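Long-range contacts in orotidine 5'-phosphate decarboxylase (Pyrococcus horikoshii, PDB 2CZD), which probably catalyses the decarboxylation of orotidine 5'-monophosphate to UMP, the second of two steps that lead there from orotate: residues 7-12 / 29-34; 102-107 / 126-131; 134-139 / 155-160. One frame throughout, in Å; residues are numbered along the deposited sequence.

Contact 1 (7-12 / 29-34)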
loop_
_atom_site.group_PDB
_atom_site.type_symbol
_atom_site.label_atom_id
_atom_site.label_comp_id
_atom_site.label_asym_id
_atom_site.label_seq_id
_atom_site.Cartn_x
_atom_site.Cartn_y
_atom_site.Cartn_z
ATOM N N ASP B 7 -7.270 13.813 -7.827
ATOM C CA ASP B 7 -8.183 12.970 -7.079
ATOM C C ASP B 7 -9.627 13.202 -7.507
ATOM O O ASP B 7 -10.488 13.562 -6.710
ATOM C CB ASP B 7 -7.982 13.216 -5.583
ATOM C CG ASP B 7 -6.573 12.856 -5.114
ATOM O OD1 ASP B 7 -5.876 12.104 -5.831
ATOM O OD2 ASP B 7 -6.168 13.313 -4.021
ATOM N N VAL B 8 -9.850 12.990 -8.798
ATOM C CA VAL B 8 -11.145 13.146 -9.444
ATOM C C VAL B 8 -11.437 11.732 -9.905
ATOM O O VAL B 8 -10.886 11.260 -10.901
ATOM C CB VAL B 8 -11.022 14.100 -10.632
ATOM C CG1 VAL B 8 -12.319 14.119 -11.443
ATOM C CG2 VAL B 8 -10.675 15.488 -10.112
ATOM N N TYR B 9 -12.308 11.062 -9.163
ATOM C CA TYR B 9 -12.596 9.663 -9.426
ATOM C C TYR B 9 -13.604 9.372 -10.519
ATOM O O TYR B 9 -14.292 8.356 -10.508
ATOM C CB TYR B 9 -12.957 8.998 -8.094
ATOM C CG TYR B 9 -11.910 9.289 -7.025
ATOM C CD1 TYR B 9 -10.559 8.996 -7.247
ATOM C CD2 TYR B 9 -12.252 9.923 -5.828
ATOM C CE1 TYR B 9 -9.580 9.334 -6.314
ATOM C CE2 TYR B 9 -11.281 10.265 -4.884
ATOM C CZ TYR B 9 -9.947 9.969 -5.132
ATOM O OH TYR B 9 -9.001 10.296 -4.188
ATOM N N GLU B 10 -13.659 10.291 -11.474
ATOM C CA GLU B 10 -14.509 10.169 -12.639
ATOM C C GLU B 10 -13.531 10.287 -13.800
ATOM O O GLU B 10 -13.160 11.388 -14.206
ATOM C CB GLU B 10 -15.521 11.302 -12.679
ATOM C CG GLU B 10 -16.581 11.108 -13.729
ATOM C CD GLU B 10 -17.765 12.034 -13.525
ATOM O OE1 GLU B 10 -18.128 12.284 -12.353
ATOM O OE2 GLU B 10 -18.341 12.502 -14.532
ATOM N N GLY B 11 -13.101 9.137 -14.307
ATOM C CA GLY B 11 -12.138 9.088 -15.395
ATOM C C GLY B 11 -12.180 10.166 -16.466
ATOM O O GLY B 11 -11.182 10.854 -16.703
ATOM N N GLU B 12 -13.320 10.308 -17.136
ATOM C CA GLU B 12 -13.438 11.305 -18.186
ATOM C C GLU B 12 -13.189 12.726 -17.679
ATOM O O GLU B 12 -12.508 13.510 -18.333
ATOM C CB GLU B 12 -14.817 11.233 -18.847
ATOM C CG GLU B 12 -15.075 9.942 -19.602
ATOM C CD GLU B 12 -14.043 9.679 -20.685
ATOM O OE1 GLU B 12 -13.811 10.569 -21.531
ATOM O OE2 GLU B 12 -13.463 8.572 -20.696
ATOM N N LYS B 29 -0.365 13.390 -10.155
ATOM C CA LYS B 29 -0.229 12.318 -9.168
ATOM C C LYS B 29 -1.562 11.568 -9.050
ATOM O O LYS B 29 -2.626 12.181 -8.859
ATOM C CB LYS B 29 0.172 12.899 -7.800
ATOM C CG LYS B 29 0.341 11.834 -6.699
ATOM C CD LYS B 29 0.835 12.500 -5.418
ATOM C CE LYS B 29 -0.295 13.221 -4.658
ATOM N NZ LYS B 29 -1.320 12.262 -4.137
ATOM N N VAL B 30 -1.509 10.248 -9.173
ATOM C CA VAL B 30 -2.716 9.436 -9.071
ATOM C C VAL B 30 -2.598 8.520 -7.856
ATOM O O VAL B 30 -1.494 8.191 -7.422
ATOM C CB VAL B 30 -2.959 8.597 -10.353
ATOM C CG1 VAL B 30 -3.092 9.531 -11.566
ATOM C CG2 VAL B 30 -1.823 7.600 -10.558
ATOM N N ASN B 31 -3.730 8.117 -7.295
ATOM C CA ASN B 31 -3.695 7.249 -6.115
ATOM C C ASN B 31 -4.434 5.925 -6.319
ATOM O O ASN B 31 -4.941 5.658 -7.403
ATOM C CB ASN B 31 -4.259 7.998 -4.904
ATOM C CG ASN B 31 -5.685 8.469 -5.116
ATOM O OD1 ASN B 31 -6.374 8.020 -6.023
ATOM N ND2 ASN B 31 -6.141 9.364 -4.252
ATOM N N TRP B 32 -4.456 5.070 -5.297
ATOM C CA TRP B 32 -5.157 3.797 -5.446
ATOM C C TRP B 32 -6.663 3.966 -5.747
ATOM O O TRP B 32 -7.209 3.255 -6.588
ATOM C CB TRP B 32 -4.960 2.909 -4.195
ATOM C CG TRP B 32 -3.621 2.173 -4.112
ATOM C CD1 TRP B 32 -2.749 2.201 -3.059
ATOM C CD2 TRP B 32 -3.091 1.214 -5.040
ATOM N NE1 TRP B 32 -1.717 1.317 -3.269
ATOM C CE2 TRP B 32 -1.899 0.693 -4.472
ATOM C CE3 TRP B 32 -3.507 0.738 -6.286
ATOM C CZ2 TRP B 32 -1.124 -0.278 -5.107
ATOM C CZ3 TRP B 32 -2.726 -0.244 -6.929
ATOM C CH2 TRP B 32 -1.547 -0.737 -6.326
ATOM N N PRO B 33 -7.348 4.909 -5.075
ATOM C CA PRO B 33 -8.781 5.064 -5.371
ATOM C C PRO B 33 -9.077 5.276 -6.858
ATOM O O PRO B 33 -10.018 4.692 -7.393
ATOM C CB PRO B 33 -9.187 6.267 -4.518
ATOM C CG PRO B 33 -8.327 6.069 -3.258
ATOM C CD PRO B 33 -6.977 5.581 -3.813
ATOM N N LEU B 34 -8.281 6.110 -7.527
ATOM C CA LEU B 34 -8.497 6.347 -8.950
ATOM C C LEU B 34 -8.215 5.077 -9.747
ATOM O O LEU B 34 -8.991 4.712 -10.624
ATOM C CB LEU B 34 -7.617 7.502 -9.460
ATOM C CG LEU B 34 -7.757 7.820 -10.953
ATOM C CD1 LEU B 34 -9.206 8.267 -11.252
ATOM C CD2 LEU B 34 -6.770 8.919 -11.338
HETATM O O HOH W 1 -5.757 10.303 -8.070
HETATM O O HOH W 2 -3.206 11.733 -6.161
HETATM O O HOH W 3 -3.848 12.429 -2.858
#
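The ring of Tyr9 receives Asn31 ND2 and Leu34 CB at its edge, while the carbonyl O of Asp7 lies 3.8 Å above one face of the Tyr9 ring, offset toward the rim. Ring and Asn31 amide are nearly coplanar (18° apart), and ND2 donates almost straight to Tyr9 OH at 3.0 Å (171° at the hydrogen), with the hydroxyl O lying almost in the plane of the Asn31 amide. Pro33 CB approaches the ring obliquely, 3.6 Å from Tyr9 CE1. Asp7 holds its carboxylate plane nearly parallel to that amide, the two side chains crossing at a slant, yet OD1, though 3.2 Å from Asn31 ND2, is too poorly angled to count as bonded. On its other branch the amide caps the helix beginning at Trp32: Leu34 N donates to Asn31 OD1 over 3.1 Å. Holding CG between backbone N and carbonyl carbon (chi1 59°) lets one side chain serve both the helix end and the tyrosine. With an alanine here, Leu34 N would probably lose its capping acceptor and Tyr9 OH this donor, and the ring would be free to shift. Farther along, water 3 donates to Asp7 OD2 (2.7 Å) and accepts from Lys29 NZ (2.8 Å), while Lys29 also forms a salt bridge with Asp57. At the subunit interface, Tyr9 and Pro33 pack on Leu69 of the second subunit. Asp7 and Lys29, both substrate-binding residues, thus project from C-terminal strand ends of a beta-alpha-beta unit, where TIM barrels place their active sites.

Contact 2 (102-107 / 126-131)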
loop_
_atom_site.group_PDB
_atom_site.type_symbol
_atom_site.label_atom_id
_atom_site.label_comp_id
_atom_site.label_asym_id
_atom_site.label_seq_id
_atom_site.Cartn_x
_atom_site.Cartn_y
_atom_site.Cartn_z
ATOM N N ILE B 102 11.659 6.419 -8.177
ATOM C CA ILE B 102 10.879 6.373 -6.967
ATOM C C ILE B 102 10.955 7.628 -6.138
ATOM O O ILE B 102 11.881 8.433 -6.264
ATOM C CB ILE B 102 11.336 5.198 -6.057
ATOM C CG1 ILE B 102 12.820 5.344 -5.689
ATOM C CG2 ILE B 102 11.083 3.857 -6.771
ATOM C CD1 ILE B 102 13.268 4.464 -4.491
ATOM N N ILE B 103 9.956 7.787 -5.280
ATOM C CA ILE B 103 9.877 8.902 -4.336
ATOM C C ILE B 103 9.636 8.183 -3.011
ATOM O O ILE B 103 8.723 7.367 -2.915
ATOM C CB ILE B 103 8.690 9.834 -4.659
ATOM C CG1 ILE B 103 9.003 10.613 -5.941
ATOM C CG2 ILE B 103 8.415 10.793 -3.457
ATOM C CD1 ILE B 103 7.786 11.276 -6.575
ATOM N N MET B 104 10.438 8.479 -1.989
ATOM C CA MET B 104 10.324 7.785 -0.703
ATOM C C MET B 104 9.604 8.543 0.390
ATOM O O MET B 104 9.732 9.743 0.507
ATOM C CB MET B 104 11.729 7.396 -0.202
ATOM C CG MET B 104 12.413 6.377 -1.102
ATOM S SD MET B 104 14.163 6.094 -0.666
ATOM C CE MET B 104 14.014 5.379 1.008
ATOM N N VAL B 105 8.855 7.809 1.215
ATOM C CA VAL B 105 8.139 8.408 2.330
ATOM C C VAL B 105 9.051 8.377 3.545
ATOM O O VAL B 105 9.465 7.293 4.005
ATOM C CB VAL B 105 6.863 7.603 2.710
ATOM C CG1 VAL B 105 6.232 8.194 3.988
ATOM C CG2 VAL B 105 5.872 7.594 1.551
ATOM N N VAL B 106 9.358 9.561 4.066
ATOM C CA VAL B 106 10.200 9.660 5.247
ATOM C C VAL B 106 9.490 10.309 6.428
ATOM O O VAL B 106 9.972 10.256 7.555
ATOM C CB VAL B 106 11.506 10.443 4.942
ATOM C CG1 VAL B 106 12.229 9.792 3.779
ATOM C CG2 VAL B 106 11.207 11.924 4.659
ATOM N N GLU B 107 8.342 10.915 6.167
ATOM C CA GLU B 107 7.573 11.591 7.208
ATOM C C GLU B 107 6.140 11.716 6.692
ATOM O O GLU B 107 5.932 11.916 5.492
ATOM C CB GLU B 107 8.166 12.985 7.449
ATOM C CG GLU B 107 7.510 13.738 8.598
ATOM C CD GLU B 107 8.210 15.055 8.903
ATOM O OE1 GLU B 107 9.439 15.045 9.113
ATOM O OE2 GLU B 107 7.527 16.091 8.950
ATOM N N GLU B 126 18.292 9.130 6.321
ATOM C CA GLU B 126 19.580 8.490 6.087
ATOM C C GLU B 126 19.403 7.378 5.057
ATOM O O GLU B 126 20.258 7.199 4.193
ATOM C CB GLU B 126 20.142 7.902 7.388
ATOM C CG GLU B 126 20.422 8.955 8.447
ATOM C CD GLU B 126 20.855 8.357 9.768
ATOM O OE1 GLU B 126 20.395 7.244 10.102
ATOM O OE2 GLU B 126 21.647 9.015 10.483
ATOM N N VAL B 127 18.314 6.613 5.136
ATOM C CA VAL B 127 18.113 5.559 4.133
ATOM C C VAL B 127 17.935 6.198 2.753
ATOM O O VAL B 127 18.499 5.726 1.772
ATOM C CB VAL B 127 16.873 4.666 4.440
ATOM C CG1 VAL B 127 16.712 3.618 3.354
ATOM C CG2 VAL B 127 16.998 4.003 5.806
ATOM N N ALA B 128 17.140 7.264 2.664
ATOM C CA ALA B 128 16.967 7.946 1.381
ATOM C C ALA B 128 18.333 8.468 0.873
ATOM O O ALA B 128 18.617 8.433 -0.312
ATOM C CB ALA B 128 15.976 9.105 1.526
ATOM N N ASN B 129 19.185 8.952 1.770
ATOM C CA ASN B 129 20.486 9.437 1.320
ATOM C C ASN B 129 21.319 8.307 0.706
ATOM O O ASN B 129 22.091 8.534 -0.226
ATOM C CB ASN B 129 21.230 10.084 2.483
ATOM C CG ASN B 129 20.655 11.427 2.852
ATOM O OD1 ASN B 129 19.900 12.024 2.073
ATOM N ND2 ASN B 129 21.019 11.922 4.026
ATOM N N GLU B 130 21.150 7.091 1.216
ATOM C CA GLU B 130 21.891 5.942 0.710
ATOM C C GLU B 130 21.346 5.522 -0.647
ATOM O O GLU B 130 22.097 5.292 -1.602
ATOM C CB GLU B 130 21.748 4.741 1.659
ATOM C CG GLU B 130 22.435 4.845 3.017
ATOM C CD GLU B 130 22.234 3.577 3.869
ATOM O OE1 GLU B 130 22.671 3.577 5.038
ATOM O OE2 GLU B 130 21.642 2.579 3.379
ATOM N N ILE B 131 20.021 5.434 -0.733
ATOM C CA ILE B 131 19.370 4.976 -1.949
ATOM C C ILE B 131 19.330 5.988 -3.089
ATOM O O ILE B 131 19.373 5.612 -4.262
ATOM C CB ILE B 131 17.941 4.475 -1.611
ATOM C CG1 ILE B 131 18.050 3.131 -0.871
ATOM C CG2 ILE B 131 17.098 4.315 -2.885
ATOM C CD1 ILE B 131 16.735 2.562 -0.402
#
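Met104 reaches from the strand to the helix with its thioether: CE lies 3.9 Å from Ala128 CA and 4.0 Å from Val127 CG1, while SD lies 4.1 Å from Ile131 CG2. The bend at chi3 (64°) turns the terminal methyl aside, which lets SD and CE both rest against Ala128, where the side chain is a single methyl. On one side of this methionine along the strand, Ile102 CD1 meets Ile131 CG2 at 4.2 Å; on the other, Val106 CG1 makes a looser approach to Ala128 CB at 4.4 Å. Met104 crosses Val127 and Ile131 at about a right angle, and so does Ile102 with Ile131. Behind these contacts stands the backbone geometry: the strand and helix axes run nearly antiparallel (163°), 9.7 Å apart at their closest. That is the return leg of a beta-alpha-beta crossover, in which helix 121-131 leads back from strand 101-105 to strand 135-137. Farther out, Val93 of helix 90-97 packs on both Ile102 and Ile131, and Val136 backs Val106 and Ala128. Polar residues anchor the helix on its other flanks, Asn129 bonding to Arg152 O and Lys154 N, and Glu130 pairing with Arg90. Hydrocarbon and one sulfur make up the side-chain contacts between the segments, so here the fit rests on shape and burial, while directed side-chain bonds of the helix go to other parts of the chain.

Contact 3 (134-139 / 155-160); sequences FGVIAP and EGIKIL
The carbonyl O of Phe134 is gripped twice, by Lys158 N at 3.0 Å and by water 4, which donates to it at 2.8 Å and also to Gly156 O at 2.7 Å. This is where strands 135-137 and 158-160, neighbours in the parallel TIM barrel, begin to pair. Their axes diverge by 29°, and the ladder alternates as parallel pairing requires: Val136 N donates to Lys158 O (2.9 Å), Leu160 N to Val136 O (3.0 Å), and Ala138 N to Leu160 O. Side chains separate by face. Ile137 and Leu160 turn inward, both reaching Ile103 of strand 101-105, whereas Val136 and Ile159 turn outward beneath Ile149 of helix 144-150. On that outer side Ala138 CB comes to 3.6 Å from Ile159 CG2, a close methyl contact at the end of the pairing. The strands are pinched at Gly135, where a modelled CB would sit just 2.9 Å from Lys158 O, a clash that glycine avoids. Just before the strand, Phe134 brings its ring back toward Lys158 by placing CG opposite the backbone N (chi1 170°). Lys158 bends at chi2 so that its far end leads away from segment 134-139, while its first methylene after CB stays over the ring: CG lies 4.2 Å from the Phe134 ring centroid, 18° off the ring normal, a CH-pi contact over the face and toward the rim.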
loop_
_atom_site.group_PDB
_atom_site.type_symbol
_atom_site.label_atom_id
_atom_site.label_comp_id
_atom_site.label_asym_id
_atom_site.label_seq_id
_atom_site.Cartn_x
_atom_site.Cartn_y
_atom_site.Cartn_z
ATOM N N PHE B 134 14.488 9.646 -6.580
ATOM C CA PHE B 134 14.253 10.923 -7.254
ATOM C C PHE B 134 13.909 11.983 -6.207
ATOM O O PHE B 134 14.364 13.124 -6.288
ATOM C CB PHE B 134 13.091 10.800 -8.246
ATOM C CG PHE B 134 12.631 12.127 -8.819
ATOM C CD1 PHE B 134 11.498 12.766 -8.321
ATOM C CD2 PHE B 134 13.337 12.732 -9.855
ATOM C CE1 PHE B 134 11.059 13.983 -8.841
ATOM C CE2 PHE B 134 12.912 13.946 -10.383
ATOM C CZ PHE B 134 11.767 14.579 -9.877
ATOM N N GLY B 135 13.090 11.605 -5.231
ATOM C CA GLY B 135 12.716 12.562 -4.206
ATOM C C GLY B 135 12.077 11.951 -2.981
ATOM O O GLY B 135 11.976 10.728 -2.864
ATOM N N VAL B 136 11.691 12.825 -2.054
ATOM C CA VAL B 136 10.997 12.435 -0.829
ATOM C C VAL B 136 9.892 13.451 -0.619
ATOM O O VAL B 136 9.907 14.533 -1.213
ATOM C CB VAL B 136 11.901 12.426 0.441
ATOM C CG1 VAL B 136 13.050 11.444 0.251
ATOM C CG2 VAL B 136 12.408 13.826 0.751
ATOM N N ILE B 137 8.923 13.095 0.218
ATOM C CA ILE B 137 7.826 14.002 0.514
ATOM C C ILE B 137 8.044 14.700 1.859
ATOM O O ILE B 137 8.502 14.087 2.826
ATOM C CB ILE B 137 6.489 13.230 0.525
ATOM C CG1 ILE B 137 6.157 12.791 -0.910
ATOM C CG2 ILE B 137 5.387 14.101 1.126
ATOM C CD1 ILE B 137 4.892 11.986 -1.021
ATOM N N ALA B 138 7.773 16.004 1.909
ATOM C CA ALA B 138 7.910 16.755 3.165
ATOM C C ALA B 138 6.550 17.375 3.424
ATOM O O ALA B 138 6.138 18.306 2.715
ATOM C CB ALA B 138 8.968 17.878 3.035
ATOM N N PRO B 139 5.812 16.842 4.412
ATOM C CA PRO B 139 4.491 17.383 4.741
ATOM C C PRO B 139 4.731 18.880 4.801
ATOM O O PRO B 139 5.415 19.355 5.701
ATOM C CB PRO B 139 4.212 16.779 6.112
ATOM C CG PRO B 139 4.870 15.406 6.003
ATOM C CD PRO B 139 6.184 15.731 5.310
ATOM N N GLU B 155 21.924 16.494 -1.430
ATOM C CA GLU B 155 21.578 17.320 -2.575
ATOM C C GLU B 155 21.401 16.375 -3.755
ATOM O O GLU B 155 22.041 15.317 -3.837
ATOM C CB GLU B 155 22.689 18.334 -2.868
ATOM C CG GLU B 155 24.036 17.688 -3.148
ATOM C CD GLU B 155 24.911 17.534 -1.915
ATOM O OE1 GLU B 155 24.392 17.394 -0.781
ATOM O OE2 GLU B 155 26.152 17.543 -2.082
ATOM N N GLY B 156 20.537 16.754 -4.674
ATOM C CA GLY B 156 20.283 15.881 -5.791
ATOM C C GLY B 156 18.964 15.175 -5.573
ATOM O O GLY B 156 18.344 14.754 -6.541
ATOM N N ILE B 157 18.560 15.002 -4.310
ATOM C CA ILE B 157 17.265 14.376 -4.052
ATOM C C ILE B 157 16.260 15.504 -3.881
ATOM O O ILE B 157 16.470 16.393 -3.051
ATOM C CB ILE B 157 17.282 13.510 -2.766
ATOM C CG1 ILE B 157 18.380 12.441 -2.887
ATOM C CG2 ILE B 157 15.898 12.831 -2.570
ATOM C CD1 ILE B 157 18.612 11.622 -1.617
ATOM N N LYS B 158 15.187 15.454 -4.666
ATOM C CA LYS B 158 14.152 16.488 -4.639
ATOM C C LYS B 158 13.184 16.337 -3.471
ATOM O O LYS B 158 13.084 15.276 -2.838
ATOM C CB LYS B 158 13.320 16.455 -5.927
ATOM C CG LYS B 158 14.104 16.456 -7.240
ATOM C CD LYS B 158 14.854 17.741 -7.443
ATOM C CE LYS B 158 15.585 17.721 -8.796
ATOM N NZ LYS B 158 16.389 18.950 -9.056
ATOM N N ILE B 159 12.498 17.439 -3.169
ATOM C CA ILE B 159 11.485 17.438 -2.136
ATOM C C ILE B 159 10.156 17.863 -2.764
ATOM O O ILE B 159 10.086 18.870 -3.490
ATOM C CB ILE B 159 11.843 18.404 -1.006
ATOM C CG1 ILE B 159 13.025 17.837 -0.225
ATOM C CG2 ILE B 159 10.662 18.590 -0.058
ATOM C CD1 ILE B 159 13.511 18.769 0.907
ATOM N N LEU B 160 9.117 17.075 -2.517
ATOM C CA LEU B 160 7.773 17.384 -3.008
ATOM C C LEU B 160 6.976 17.722 -1.751
ATOM O O LEU B 160 6.968 16.947 -0.802
ATOM C CB LEU B 160 7.158 16.175 -3.727
ATOM C CG LEU B 160 7.840 15.780 -5.042
ATOM C CD1 LEU B 160 9.027 14.864 -4.749
ATOM C CD2 LEU B 160 6.859 15.042 -5.958
HETATM O O HOH W 4 16.353 13.795 -8.127
#

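All three contacts belong to one closed parallel barrel of eight strands and follow one another along the chain in series, each joining parts of a different beta-alpha-beta unit. Contacts 2 and 3 are neighbours, with centres 8 Å apart: helix 121-131 is followed, after a short turn, by strand 135-137, which the two successive beta-alpha-beta units share, and strands 101-105 and 135-137 pair through a probable hydrogen bond of 2.9 Å from Met104 N to Gly135 O. Contact 1 lies across the chain's centre, 25 Å and 23 Å from contacts 2 and 3, centre to centre. It holds substrate-binding residues, whereas the other two build the opposite wall of the same barrel.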